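F-actin-capping protein subunit alpha (Plasmodium berghei, PDB 7A0H) probably caps the fast-growing barbed ends of actin filaments as a homodimer, independently of calcium, blocking subunit exchange there without severing the filament. Local coordinates at residues L81-K86 / S161-E166; V118-K123 / E244-S249; Y171-L176 / V198-A203; Q205-T210 / V237-D242. All blocks are in the same frame, centred on the assembly; numbering follows the deposited sequence.

Contact 1: L81-K86 / S161-E166; sequences LHPNLK and SVYASE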
loop_
_atom_site.group_PDB
_atom_site.type_symbol
_atom_site.label_atom_id
_atom_site.label_comp_id
_atom_site.label_asym_id
_atom_site.label_seq_id
_atom_site.Cartn_x
_atom_site.Cartn_y
_atom_site.Cartn_z
ATOM N N LEU A 81 -7.654 28.929 8.783
ATOM C CA LEU A 81 -8.024 29.613 10.016
ATOM C C LEU A 81 -7.459 28.856 11.192
ATOM O O LEU A 81 -7.493 27.612 11.244
ATOM C CB LEU A 81 -9.540 29.745 10.176
ATOM C CG LEU A 81 -10.044 30.485 11.435
ATOM C CD1 LEU A 81 -9.742 31.983 11.387
ATOM C CD2 LEU A 81 -11.547 30.259 11.628
ATOM N N HIS A 82 -6.897 29.587 12.095
ATOM C CA HIS A 82 -6.772 29.043 13.437
ATOM C C HIS A 82 -7.876 29.686 14.316
ATOM O O HIS A 82 -7.759 30.854 14.668
ATOM C CB HIS A 82 -5.389 29.355 13.990
ATOM C CG HIS A 82 -5.098 28.680 15.293
ATOM N ND1 HIS A 82 -5.626 29.116 16.485
ATOM C CD2 HIS A 82 -4.241 27.673 15.593
ATOM C CE1 HIS A 82 -5.078 28.425 17.473
ATOM N NE2 HIS A 82 -4.257 27.528 16.959
ATOM N N PRO A 83 -8.955 28.982 14.648
ATOM C CA PRO A 83 -10.120 29.657 15.262
ATOM C C PRO A 83 -9.896 30.172 16.687
ATOM O O PRO A 83 -10.498 31.176 17.090
ATOM C CB PRO A 83 -11.226 28.601 15.185
ATOM C CG PRO A 83 -10.562 27.338 14.890
ATOM C CD PRO A 83 -9.336 27.683 14.057
ATOM N N ASN A 84 -9.020 29.570 17.450
ATOM C CA ASN A 84 -8.767 30.178 18.740
ATOM C C ASN A 84 -7.897 31.393 18.690
ATOM O O ASN A 84 -8.149 32.341 19.434
ATOM C CB ASN A 84 -8.214 29.163 19.717
ATOM C CG ASN A 84 -9.296 28.192 20.158
ATOM O OD1 ASN A 84 -10.504 28.374 19.827
ATOM N ND2 ASN A 84 -8.884 27.107 20.761
ATOM N N LEU A 85 -6.806 31.384 17.892
ATOM C CA LEU A 85 -5.985 32.587 17.813
ATOM C C LEU A 85 -6.588 33.681 16.942
ATOM O O LEU A 85 -6.127 34.831 17.030
ATOM C CB LEU A 85 -4.554 32.258 17.306
ATOM C CG LEU A 85 -3.810 31.322 18.254
ATOM C CD1 LEU A 85 -2.609 30.691 17.670
ATOM C CD2 LEU A 85 -3.399 32.104 19.465
ATOM N N LYS A 86 -7.559 33.362 16.081
ATOM C CA LYS A 86 -8.144 34.377 15.214
ATOM C C LYS A 86 -7.085 34.915 14.259
ATOM O O LYS A 86 -6.753 36.102 14.229
ATOM C CB LYS A 86 -8.759 35.489 16.062
ATOM C CG LYS A 86 -9.960 35.024 16.958
ATOM C CD LYS A 86 -11.072 34.428 16.054
ATOM C CE LYS A 86 -12.415 34.201 16.784
ATOM N NZ LYS A 86 -12.404 33.078 17.766
ATOM N N SER A 161 -9.363 21.210 17.527
ATOM C CA SER A 161 -9.788 22.543 17.154
ATOM C C SER A 161 -11.269 22.502 16.969
ATOM O O SER A 161 -11.780 21.462 16.606
ATOM C CB SER A 161 -9.104 22.975 15.808
ATOM O OG SER A 161 -9.572 24.261 15.495
ATOM N N VAL A 162 -11.962 23.623 17.132
ATOM C CA VAL A 162 -13.366 23.661 16.732
ATOM C C VAL A 162 -13.582 24.873 15.822
ATOM O O VAL A 162 -13.174 26.001 16.167
ATOM C CB VAL A 162 -14.358 23.702 17.931
ATOM C CG1 VAL A 162 -15.763 23.616 17.376
ATOM C CG2 VAL A 162 -14.248 22.423 18.927
ATOM N N TYR A 163 -14.283 24.645 14.693
ATOM C CA TYR A 163 -14.538 25.663 13.680
ATOM C C TYR A 163 -16.025 25.959 13.542
ATOM O O TYR A 163 -16.852 25.043 13.558
ATOM C CB TYR A 163 -14.020 25.232 12.222
ATOM C CG TYR A 163 -12.594 24.787 12.187
ATOM C CD1 TYR A 163 -11.554 25.703 11.907
ATOM C CD2 TYR A 163 -12.266 23.500 12.509
ATOM C CE1 TYR A 163 -10.222 25.328 11.950
ATOM C CE2 TYR A 163 -10.924 23.080 12.503
ATOM C CZ TYR A 163 -9.911 23.972 12.222
ATOM O OH TYR A 163 -8.572 23.553 12.253
ATOM N N ALA A 164 -16.373 27.221 13.322
ATOM C CA ALA A 164 -17.793 27.579 13.262
ATOM C C ALA A 164 -18.120 28.381 12.021
ATOM O O ALA A 164 -17.364 29.292 11.648
ATOM C CB ALA A 164 -18.201 28.431 14.437
ATOM N N SER A 165 -19.258 28.057 11.401
ATOM C CA SER A 165 -19.738 28.826 10.251
ATOM C C SER A 165 -21.252 28.861 10.314
ATOM O O SER A 165 -21.880 28.090 11.061
ATOM C CB SER A 165 -19.245 28.242 8.894
ATOM O OG SER A 165 -19.552 26.832 8.828
ATOM N N GLU A 166 -21.837 29.706 9.478
ATOM C CA GLU A 166 -23.239 30.115 9.588
ATOM C C GLU A 166 -23.782 30.194 8.161
ATOM O O GLU A 166 -23.503 31.160 7.458
ATOM C CB GLU A 166 -23.359 31.451 10.304
ATOM C CG GLU A 166 -24.622 32.271 9.951
ATOM C CD GLU A 166 -25.020 33.247 11.055
ATOM O OE1 GLU A 166 -24.157 33.560 11.921
ATOM O OE2 GLU A 166 -26.202 33.681 11.068
HETATM O O HOH W 1 -10.745 25.752 18.686
#
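Pro83 sits at the start of the turn of a beta hairpin and lays its ring against Tyr163 and Ser161, on an outermost strand of the five-stranded antiparallel sheet. The small four-stranded sheet that carries this hairpin is thereby set against the larger one. The apolar part of the contact is compact. Pro83 CD comes within 3.3 Å of Tyr163 CE1, the two rings meeting at a slant, while Ser161 OG lies over one face of the tyrosine ring. Proline suits the place, since its nitrogen carries no N-H to continue sheet bonding where strand 79-82 ends, and its ring offers carbon to the aromatic group.

Three oxygens border this patch. Leu81 O approaches the edge of the Tyr163 ring near its plane, 3.6 Å from CE1, where the polarised C-H bonds point. Pro83 CG is 3.2 Å from Val162 O and also touches the Ser161 hydroxyl.

Water and charge complete the contact. One water accepts from Val162 N at 2.9 Å and donates a weak bond to Asn84 OD1, bridging strand and turn. Arg117 of helix 112-131 does likewise, bonding to both Asn84 OD1 and Val162 O. Within the turn, Leu85 N donates to His82 ND1 close to the imidazole plane. Lys86, which also pairs with Glu114, sends its NZ back to Pro83 O at 2.8 Å, almost in line with the C=O bond.

Contact 2: V118-K123 / E244-S249; sequences VACNNK and ENFASS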
loop_
_atom_site.group_PDB
_atom_site.type_symbol
_atom_site.label_atom_id
_atom_site.label_comp_id
_atom_site.label_asym_id
_atom_site.label_seq_id
_atom_site.Cartn_x
_atom_site.Cartn_y
_atom_site.Cartn_z
ATOM N N VAL A 118 -16.679 28.297 21.343
ATOM C CA VAL A 118 -15.768 28.385 22.483
ATOM C C VAL A 118 -16.066 27.229 23.442
ATOM O O VAL A 118 -15.141 26.509 23.865
ATOM C CB VAL A 118 -15.870 29.741 23.170
ATOM C CG1 VAL A 118 -15.172 29.719 24.480
ATOM C CG2 VAL A 118 -15.196 30.922 22.255
ATOM N N ALA A 119 -17.369 27.027 23.772
ATOM C CA ALA A 119 -17.752 25.967 24.701
ATOM C C ALA A 119 -17.378 24.596 24.135
ATOM O O ALA A 119 -16.842 23.721 24.838
ATOM C CB ALA A 119 -19.274 25.998 24.962
ATOM N N CYS A 120 -17.711 24.355 22.875
ATOM C CA CYS A 120 -17.293 23.080 22.327
ATOM C C CYS A 120 -15.777 22.936 22.320
ATOM O O CYS A 120 -15.272 21.837 22.552
ATOM C CB CYS A 120 -17.806 22.897 20.953
ATOM S SG CYS A 120 -19.599 22.614 20.782
ATOM N N ASN A 121 -15.051 24.044 22.181
ATOM C CA ASN A 121 -13.595 23.987 22.172
ATOM C C ASN A 121 -13.064 23.566 23.539
ATOM O O ASN A 121 -12.164 22.716 23.647
ATOM C CB ASN A 121 -13.027 25.372 21.785
ATOM C CG ASN A 121 -11.538 25.437 21.958
ATOM O OD1 ASN A 121 -10.810 24.893 21.142
ATOM N ND2 ASN A 121 -11.080 26.004 23.068
ATOM N N ASN A 122 -13.568 24.204 24.603
ATOM C CA ASN A 122 -13.124 23.870 25.962
ATOM C C ASN A 122 -13.416 22.432 26.348
ATOM O O ASN A 122 -12.575 21.770 26.968
ATOM C CB ASN A 122 -13.815 24.771 26.985
ATOM C CG ASN A 122 -13.550 26.200 26.686
ATOM O OD1 ASN A 122 -12.651 26.479 25.863
ATOM N ND2 ASN A 122 -14.281 27.099 27.302
ATOM N N LYS A 123 -14.588 21.923 25.978
ATOM C CA LYS A 123 -14.900 20.545 26.351
ATOM C C LYS A 123 -14.030 19.568 25.535
ATOM O O LYS A 123 -13.611 18.526 26.062
ATOM C CB LYS A 123 -16.355 20.212 26.028
ATOM C CG LYS A 123 -17.420 20.946 26.829
ATOM C CD LYS A 123 -17.052 21.095 28.282
ATOM C CE LYS A 123 -18.145 21.937 29.048
ATOM N NZ LYS A 123 -17.681 22.048 30.485
ATOM N N GLU A 244 -23.155 25.392 27.265
ATOM C CA GLU A 244 -22.187 24.477 27.825
ATOM C C GLU A 244 -22.709 23.050 27.865
ATOM O O GLU A 244 -21.973 22.089 27.534
ATOM C CB GLU A 244 -21.861 24.949 29.218
ATOM C CG GLU A 244 -20.960 24.062 29.912
ATOM C CD GLU A 244 -20.529 24.566 31.294
ATOM O OE1 GLU A 244 -20.680 25.779 31.631
ATOM O OE2 GLU A 244 -20.085 23.674 32.057
ATOM N N ASN A 245 -23.969 22.868 28.225
ATOM C CA ASN A 245 -24.517 21.517 28.261
ATOM C C ASN A 245 -24.544 20.921 26.861
ATOM O O ASN A 245 -24.371 19.712 26.682
ATOM C CB ASN A 245 -25.932 21.508 28.841
ATOM C CG ASN A 245 -25.990 21.755 30.366
ATOM O OD1 ASN A 245 -24.968 21.741 31.067
ATOM N ND2 ASN A 245 -27.228 22.010 30.868
ATOM N N PHE A 246 -24.829 21.772 25.865
ATOM C CA PHE A 246 -24.757 21.397 24.446
ATOM C C PHE A 246 -23.383 20.802 24.090
ATOM O O PHE A 246 -23.301 19.714 23.562
ATOM C CB PHE A 246 -25.092 22.650 23.601
ATOM C CG PHE A 246 -25.033 22.451 22.050
ATOM C CD1 PHE A 246 -26.201 22.244 21.316
ATOM C CD2 PHE A 246 -23.809 22.498 21.357
ATOM C CE1 PHE A 246 -26.178 22.089 19.930
ATOM C CE2 PHE A 246 -23.752 22.283 19.969
ATOM C CZ PHE A 246 -24.941 22.129 19.232
ATOM N N ALA A 247 -22.312 21.454 24.524
ATOM C CA ALA A 247 -20.946 21.019 24.259
ATOM C C ALA A 247 -20.680 19.686 24.946
ATOM O O ALA A 247 -20.129 18.718 24.343
ATOM C CB ALA A 247 -20.008 22.160 24.751
ATOM N N SER A 248 -21.096 19.577 26.197
ATOM C CA SER A 248 -20.914 18.334 26.966
ATOM C C SER A 248 -21.631 17.176 26.300
ATOM O O SER A 248 -21.061 16.093 26.198
ATOM C CB SER A 248 -21.399 18.548 28.403
ATOM O OG SER A 248 -20.363 19.167 29.200
ATOM N N SER A 249 -22.847 17.391 25.756
ATOM C CA SER A 249 -23.574 16.293 25.128
ATOM C C SER A 249 -22.870 15.800 23.867
ATOM O O SER A 249 -22.701 14.598 23.667
ATOM C CB SER A 249 -25.016 16.693 24.736
ATOM O OG SER A 249 -25.735 17.287 25.791
#
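Lys123 starts out with CG beside its backbone N, bends at its second torsion (chi2 -40°) and then runs straight, which takes its first methylenes past Ala247 and its ammonium group to Glu244. The glutamate comes to meet it with CG opposite the backbone N (chi1 176°) and the rest of its chain extended, and the two side chains cross at nearly a right angle. Their salt bridge, Lys123 NZ to Glu244 OE2, is long at 3.3 Å and counts as a weak hydrogen bond; it lies toward the exposed side of the contact. Lysine serves here twice over, because its methylenes also fill the gap between the helices: CG rests 3.5 Å from Ala247 CB, and CE lies 3.6 Å from Ser248 OG, a hydroxyl that also binds a glycerol, probably from the crystallisation liquor.

Ala247 is the middle of the contact. Its CB is 3.9 Å from Ala119 CB and 3.5 Å from Ala119 O; the small alanine side chains fit this close approach of the two helices. Deeper in, Cys120 SG touches Ala247 CB at 4.0 Å and approaches the edge of the Phe246 ring, 4.2 Å from CE2, a sulfur-aromatic contact on the side facing Leu173 and Leu175 of the sheet.

With these small residues between them, the helix axes close to 8.3 Å, forming a closely packed pair of helices, crossing at -45°, that covers one face of an antiparallel sheet.

Contact 3: Y171-L176 / V198-A203; sequences YNLFLL and VNFLEA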
loop_
_atom_site.group_PDB
_atom_site.type_symbol
_atom_site.label_atom_id
_atom_site.label_comp_id
_atom_site.label_asym_id
_atom_site.label_seq_id
_atom_site.Cartn_x
_atom_site.Cartn_y
_atom_site.Cartn_z
ATOM N N TYR A 171 -26.524 27.099 11.791
ATOM C CA TYR A 171 -25.185 27.111 12.337
ATOM C C TYR A 171 -24.467 25.807 12.037
ATOM O O TYR A 171 -25.086 24.809 11.680
ATOM C CB TYR A 171 -25.107 27.298 13.843
ATOM C CG TYR A 171 -25.599 28.603 14.393
ATOM C CD1 TYR A 171 -25.605 29.765 13.612
ATOM C CD2 TYR A 171 -26.037 28.683 15.694
ATOM C CE1 TYR A 171 -26.066 30.959 14.121
ATOM C CE2 TYR A 171 -26.506 29.869 16.219
ATOM C CZ TYR A 171 -26.512 31.005 15.436
ATOM O OH TYR A 171 -26.972 32.178 15.975
ATOM N N ASN A 172 -23.142 25.833 12.172
ATOM C CA ASN A 172 -22.409 24.616 11.874
ATOM C C ASN A 172 -21.164 24.587 12.731
ATOM O O ASN A 172 -20.498 25.608 12.935
ATOM C CB ASN A 172 -22.050 24.511 10.385
ATOM C CG ASN A 172 -21.417 23.187 10.064
ATOM O OD1 ASN A 172 -22.102 22.205 9.718
ATOM N ND2 ASN A 172 -20.102 23.104 10.276
ATOM N N LEU A 173 -20.921 23.467 13.319
ATOM C CA LEU A 173 -19.703 23.319 14.080
ATOM C C LEU A 173 -18.995 22.049 13.632
ATOM O O LEU A 173 -19.612 20.977 13.503
ATOM C CB LEU A 173 -20.009 23.285 15.555
ATOM C CG LEU A 173 -20.525 24.508 16.308
ATOM C CD1 LEU A 173 -21.138 23.882 17.625
ATOM C CD2 LEU A 173 -19.478 25.488 16.642
ATOM N N PHE A 174 -17.696 22.174 13.484
ATOM C CA PHE A 174 -16.854 21.102 13.040
ATOM C C PHE A 174 -15.808 20.948 14.100
ATOM O O PHE A 174 -15.101 21.921 14.405
ATOM C CB PHE A 174 -16.244 21.418 11.711
ATOM C CG PHE A 174 -15.415 20.270 11.119
ATOM C CD1 PHE A 174 -16.054 19.162 10.611
ATOM C CD2 PHE A 174 -14.020 20.321 11.085
ATOM C CE1 PHE A 174 -15.336 18.107 10.035
ATOM C CE2 PHE A 174 -13.257 19.265 10.491
ATOM C CZ PHE A 174 -13.910 18.180 9.959
ATOM N N LEU A 175 -15.785 19.754 14.710
ATOM C CA LEU A 175 -14.927 19.448 15.858
ATOM C C LEU A 175 -13.960 18.411 15.372
ATOM O O LEU A 175 -14.388 17.429 14.730
ATOM C CB LEU A 175 -15.701 18.868 17.077
ATOM C CG LEU A 175 -16.786 19.695 17.792
ATOM C CD1 LEU A 175 -18.078 19.528 17.033
ATOM C CD2 LEU A 175 -16.965 19.357 19.306
ATOM N N LEU A 176 -12.701 18.571 15.758
ATOM C CA LEU A 176 -11.628 17.778 15.155
ATOM C C LEU A 176 -10.487 17.516 16.125
ATOM O O LEU A 176 -9.962 18.441 16.810
ATOM C CB LEU A 176 -11.054 18.520 13.939
ATOM C CG LEU A 176 -9.862 17.921 13.133
ATOM C CD1 LEU A 176 -10.284 16.636 12.446
ATOM C CD2 LEU A 176 -9.407 18.995 12.051
ATOM N N VAL A 198 -21.816 19.149 13.293
ATOM C CA VAL A 198 -23.229 19.311 13.617
ATOM C C VAL A 198 -23.746 20.560 12.927
ATOM O O VAL A 198 -23.132 21.636 13.007
ATOM C CB VAL A 198 -23.543 19.379 15.132
ATOM C CG1 VAL A 198 -22.749 20.404 15.772
ATOM C CG2 VAL A 198 -25.000 19.721 15.339
ATOM N N ASN A 199 -24.869 20.421 12.257
ATOM C CA ASN A 199 -25.497 21.549 11.591
ATOM C C ASN A 199 -26.859 21.742 12.265
ATOM O O ASN A 199 -27.698 20.846 12.211
ATOM C CB ASN A 199 -25.615 21.267 10.077
ATOM C CG ASN A 199 -26.029 22.496 9.290
ATOM O OD1 ASN A 199 -25.331 23.525 9.304
ATOM N ND2 ASN A 199 -27.218 22.437 8.693
ATOM N N PHE A 200 -27.113 22.939 12.809
ATOM C CA PHE A 200 -28.189 23.082 13.787
ATOM C C PHE A 200 -28.661 24.526 13.900
ATOM O O PHE A 200 -27.929 25.470 13.593
ATOM C CB PHE A 200 -27.745 22.616 15.187
ATOM C CG PHE A 200 -26.809 23.554 15.833
ATOM C CD1 PHE A 200 -27.212 24.295 16.909
ATOM C CD2 PHE A 200 -25.511 23.722 15.360
ATOM C CE1 PHE A 200 -26.330 25.224 17.497
ATOM C CE2 PHE A 200 -24.625 24.636 15.948
ATOM C CZ PHE A 200 -25.033 25.404 16.990
ATOM N N LEU A 201 -29.888 24.671 14.394
ATOM C CA LEU A 201 -30.420 25.960 14.823
ATOM C C LEU A 201 -30.331 26.128 16.337
ATOM O O LEU A 201 -30.356 25.163 17.103
ATOM C CB LEU A 201 -31.878 26.113 14.396
ATOM C CG LEU A 201 -32.077 26.266 12.910
ATOM C CD1 LEU A 201 -33.513 25.903 12.636
ATOM C CD2 LEU A 201 -31.648 27.743 12.413
ATOM N N GLU A 202 -30.299 27.383 16.766
ATOM C CA GLU A 202 -30.336 27.693 18.199
ATOM C C GLU A 202 -31.527 27.053 18.887
ATOM O O GLU A 202 -31.425 26.581 20.025
ATOM C CB GLU A 202 -30.396 29.206 18.367
ATOM C CG GLU A 202 -30.003 29.703 19.714
ATOM C CD GLU A 202 -29.762 31.184 19.701
ATOM O OE1 GLU A 202 -29.571 31.763 18.574
ATOM O OE2 GLU A 202 -29.772 31.742 20.823
ATOM N N ALA A 203 -32.666 27.036 18.223
ATOM C CA ALA A 203 -33.897 26.581 18.829
ATOM C C ALA A 203 -33.977 25.069 18.886
ATOM O O ALA A 203 -34.808 24.548 19.617
ATOM C CB ALA A 203 -35.084 27.182 18.062
#
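Tyr171 and Phe200 face each other as an antiparallel hydrogen-bonded pair near the open end of the hairpin formed by strands 170-183 and 187-200. Tyr171 N donates to Phe200 O at 2.8 Å, and Phe200 N returns a bond to Tyr171 O at 3.0 Å, coming from above the carbonyl plane. Two residues along, Leu173 and Val198 form a second such pair, whose two bonds, both in the carbonyl planes, are straighter. Between them, at the non-hydrogen-bonded pair of Asn172 and Asn199, Asn172 CA approaches Val198 O at 3.3 Å as a C-H...O contact.

The side chains of Tyr171, Leu173, Val198 and Phe200 share one face of the sheet. Phe200 takes the torsion that sets CG between its own N and carbonyl carbon (chi1 73°), which brings its ring across the strand to the tyrosine: CE2 lies 3.4 Å from Tyr171 CB. The rings make an offset edge-to-face pair, centroids 5.5 Å apart and planes at 70°, the tyrosine presenting its edge. Leu173 CD1 touches Phe200 CE2 at 3.9 Å.

Farther out, Phe246 and Tyr116 from the covering helices meet the Phe200 ring, while on the other face the Asn172 amide bonds to Asn197. The chemistry is thus divided: apolar and aromatic groups suit the face buried under helices, and at this end of the hairpin the partly exposed Asn172 and Asn199 take the other face, while four backbone bonds join the strands.

Contact 4: Q205-T210 / V237-D242; sequences QEIILT and VSVTND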
loop_
_atom_site.group_PDB
_atom_site.type_symbol
_atom_site.label_atom_id
_atom_site.label_comp_id
_atom_site.label_asym_id
_atom_site.label_seq_id
_atom_site.Cartn_x
_atom_site.Cartn_y
_atom_site.Cartn_z
ATOM N N GLN A 205 -33.940 21.251 19.737
ATOM C CA GLN A 205 -33.704 20.424 20.934
ATOM C C GLN A 205 -33.104 19.079 20.569
ATOM O O GLN A 205 -32.657 18.332 21.459
ATOM C CB GLN A 205 -34.962 20.245 21.780
ATOM C CG GLN A 205 -35.447 21.635 22.296
ATOM C CD GLN A 205 -36.716 21.564 23.177
ATOM O OE1 GLN A 205 -37.754 21.035 22.790
ATOM N NE2 GLN A 205 -36.596 22.083 24.386
ATOM N N GLU A 206 -33.073 18.770 19.283
ATOM C CA GLU A 206 -32.414 17.576 18.789
ATOM C C GLU A 206 -31.463 17.928 17.646
ATOM O O GLU A 206 -31.806 18.666 16.719
ATOM C CB GLU A 206 -33.468 16.577 18.326
ATOM C CG GLU A 206 -32.826 15.266 18.009
ATOM C CD GLU A 206 -33.819 14.193 17.666
ATOM O OE1 GLU A 206 -33.996 13.982 16.432
ATOM O OE2 GLU A 206 -34.419 13.586 18.622
ATOM N N ILE A 207 -30.256 17.401 17.726
ATOM C CA ILE A 207 -29.293 17.627 16.664
ATOM C C ILE A 207 -28.815 16.283 16.199
ATOM O O ILE A 207 -28.983 15.270 16.877
ATOM C CB ILE A 207 -28.111 18.473 17.092
ATOM C CG1 ILE A 207 -27.335 17.649 18.084
ATOM C CG2 ILE A 207 -28.647 19.861 17.487
ATOM C CD1 ILE A 207 -26.285 18.492 18.781
ATOM N N ILE A 208 -28.261 16.301 14.991
ATOM C CA ILE A 208 -27.609 15.171 14.362
ATOM C C ILE A 208 -26.123 15.459 14.421
ATOM O O ILE A 208 -25.684 16.529 14.015
ATOM C CB ILE A 208 -28.047 14.993 12.912
ATOM C CG1 ILE A 208 -29.550 14.727 12.851
ATOM C CG2 ILE A 208 -27.351 13.816 12.271
ATOM C CD1 ILE A 208 -30.006 13.681 13.868
ATOM N N LEU A 209 -25.395 14.582 15.019
ATOM C CA LEU A 209 -23.951 14.640 15.099
ATOM C C LEU A 209 -23.441 13.491 14.206
ATOM O O LEU A 209 -23.849 12.348 14.369
ATOM C CB LEU A 209 -23.515 14.506 16.548
ATOM C CG LEU A 209 -22.013 14.603 16.730
ATOM C CD1 LEU A 209 -21.449 16.072 16.494
ATOM C CD2 LEU A 209 -21.653 14.120 18.097
ATOM N N THR A 210 -22.734 13.842 13.128
ATOM C CA THR A 210 -22.073 12.905 12.198
ATOM C C THR A 210 -20.585 12.955 12.463
ATOM O O THR A 210 -20.049 14.029 12.761
ATOM C CB THR A 210 -22.245 13.304 10.745
ATOM O OG1 THR A 210 -21.747 14.651 10.632
ATOM C CG2 THR A 210 -23.691 13.208 10.334
ATOM N N VAL A 237 -28.908 13.421 19.192
ATOM C CA VAL A 237 -28.566 13.863 20.522
ATOM C C VAL A 237 -29.637 14.865 20.988
ATOM O O VAL A 237 -30.018 15.771 20.235
ATOM C CB VAL A 237 -27.180 14.514 20.502
ATOM C CG1 VAL A 237 -26.717 14.894 21.944
ATOM C CG2 VAL A 237 -26.232 13.573 19.792
ATOM N N SER A 238 -30.060 14.747 22.247
ATOM C CA SER A 238 -31.014 15.698 22.846
ATOM C C SER A 238 -30.270 16.831 23.539
ATOM O O SER A 238 -29.348 16.589 24.322
ATOM C CB SER A 238 -31.922 14.977 23.858
ATOM O OG SER A 238 -32.839 14.084 23.199
ATOM N N VAL A 239 -30.686 18.073 23.290
ATOM C CA VAL A 239 -29.949 19.228 23.760
ATOM C C VAL A 239 -30.964 20.271 24.160
ATOM O O VAL A 239 -32.141 20.178 23.835
ATOM C CB VAL A 239 -28.991 19.819 22.669
ATOM C CG1 VAL A 239 -28.018 18.795 22.267
ATOM C CG2 VAL A 239 -29.791 20.282 21.475
ATOM N N THR A 240 -30.464 21.319 24.787
ATOM C CA THR A 240 -31.241 22.488 25.206
ATOM C C THR A 240 -30.540 23.764 24.709
ATOM O O THR A 240 -29.470 23.716 24.111
ATOM C CB THR A 240 -31.379 22.587 26.747
ATOM O OG1 THR A 240 -30.088 22.833 27.336
ATOM C CG2 THR A 240 -31.911 21.288 27.333
ATOM N N ASN A 241 -31.098 24.902 25.062
ATOM C CA ASN A 241 -30.454 26.164 24.778
ATOM C C ASN A 241 -29.286 26.480 25.704
ATOM O O ASN A 241 -28.669 27.530 25.544
ATOM C CB ASN A 241 -31.497 27.298 24.765
ATOM C CG ASN A 241 -32.158 27.573 26.115
ATOM O OD1 ASN A 241 -31.847 26.988 27.164
ATOM N ND2 ASN A 241 -33.103 28.498 26.078
ATOM N N ASP A 242 -28.949 25.621 26.663
ATOM C CA ASP A 242 -27.769 25.883 27.494
ATOM C C ASP A 242 -26.527 25.473 26.704
ATOM O O ASP A 242 -26.395 24.291 26.370
ATOM C CB ASP A 242 -27.849 25.116 28.824
ATOM C CG ASP A 242 -26.598 25.336 29.688
ATOM O OD1 ASP A 242 -25.612 24.589 29.510
ATOM O OD2 ASP A 242 -26.582 26.271 30.531
#
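Gln205 O receives the shortest bond of this contact, from Val239 N at 2.7 Å, and draws in Ser238 CA as well, a C-H...O approach of 3.4 Å. Ser238 is the last residue of strand 223-238 and Val239 lies just past it, so the antiparallel pairing of the hairpin continues one step beyond the strand, opposite Gln205, which precedes strand 206-220. The N-H comes in tilted from the carbonyl plane, whereas the next pair is regular: Ile207 N to Val237 O and Val237 N to Ile207 O, each 3.0 Å. Between these, Glu206 and Ser238 make a non-hydrogen-bonded pair, with Glu206 CG resting 3.6 Å from Val237 O; the Glu206 carboxylate has a long, weak ion pair with Arg236.

On the other face the residues are branched and apolar. Ile207 points CG1 between its N and carbonyl carbon (chi1 67°), which lays the chain over its neighbours: CG1 touches Val237 CB at 4.0 Å, and CD1 reaches Val239 CG1 at 3.9 Å, the side chains of Ile207 and Val239 being nearly perpendicular. Beta-branched residues suit extended strands, and here they also face Phe246 and Ser249 of helix 243-266.

Past the strand, Thr240 OG1 accepts from Asp242 N at 3.1 Å in an ST turn, and Asp242 then N-caps the helix, its OD1 taking the N-H of Asn245. The consequence is a sharp change of chemistry along one short segment: backbone pairing ends at Val239, and side-chain oxygens then take up N-H groups as the chain turns into its helix.

In the fold
Contacts 1, 3 and 4 are spread across the same five-stranded sheet, and contact 2 joins the two helices over it. Contact 3 lies between contacts 1 and 4 in the sheet: from centre to centre it is about 9 Å from contact 4, 13 Å from contact 1 and 12 Å from contact 2, whereas the centres of contacts 1 and 4 are about 21 Å apart and the two do not touch. Phe246 ties contacts 2, 3 and 4 together, its CZ lying 3.8 Å from Phe200 CE1 and its CE1 3.8 Å from Ile207 CD1. Asn84 ND2 meets Asn121 OD1 at 3.0 Å, probably a hydrogen bond, linking contacts 1 and 2. Contacts 3 and 4 are nested within the loop that contact 2 closes.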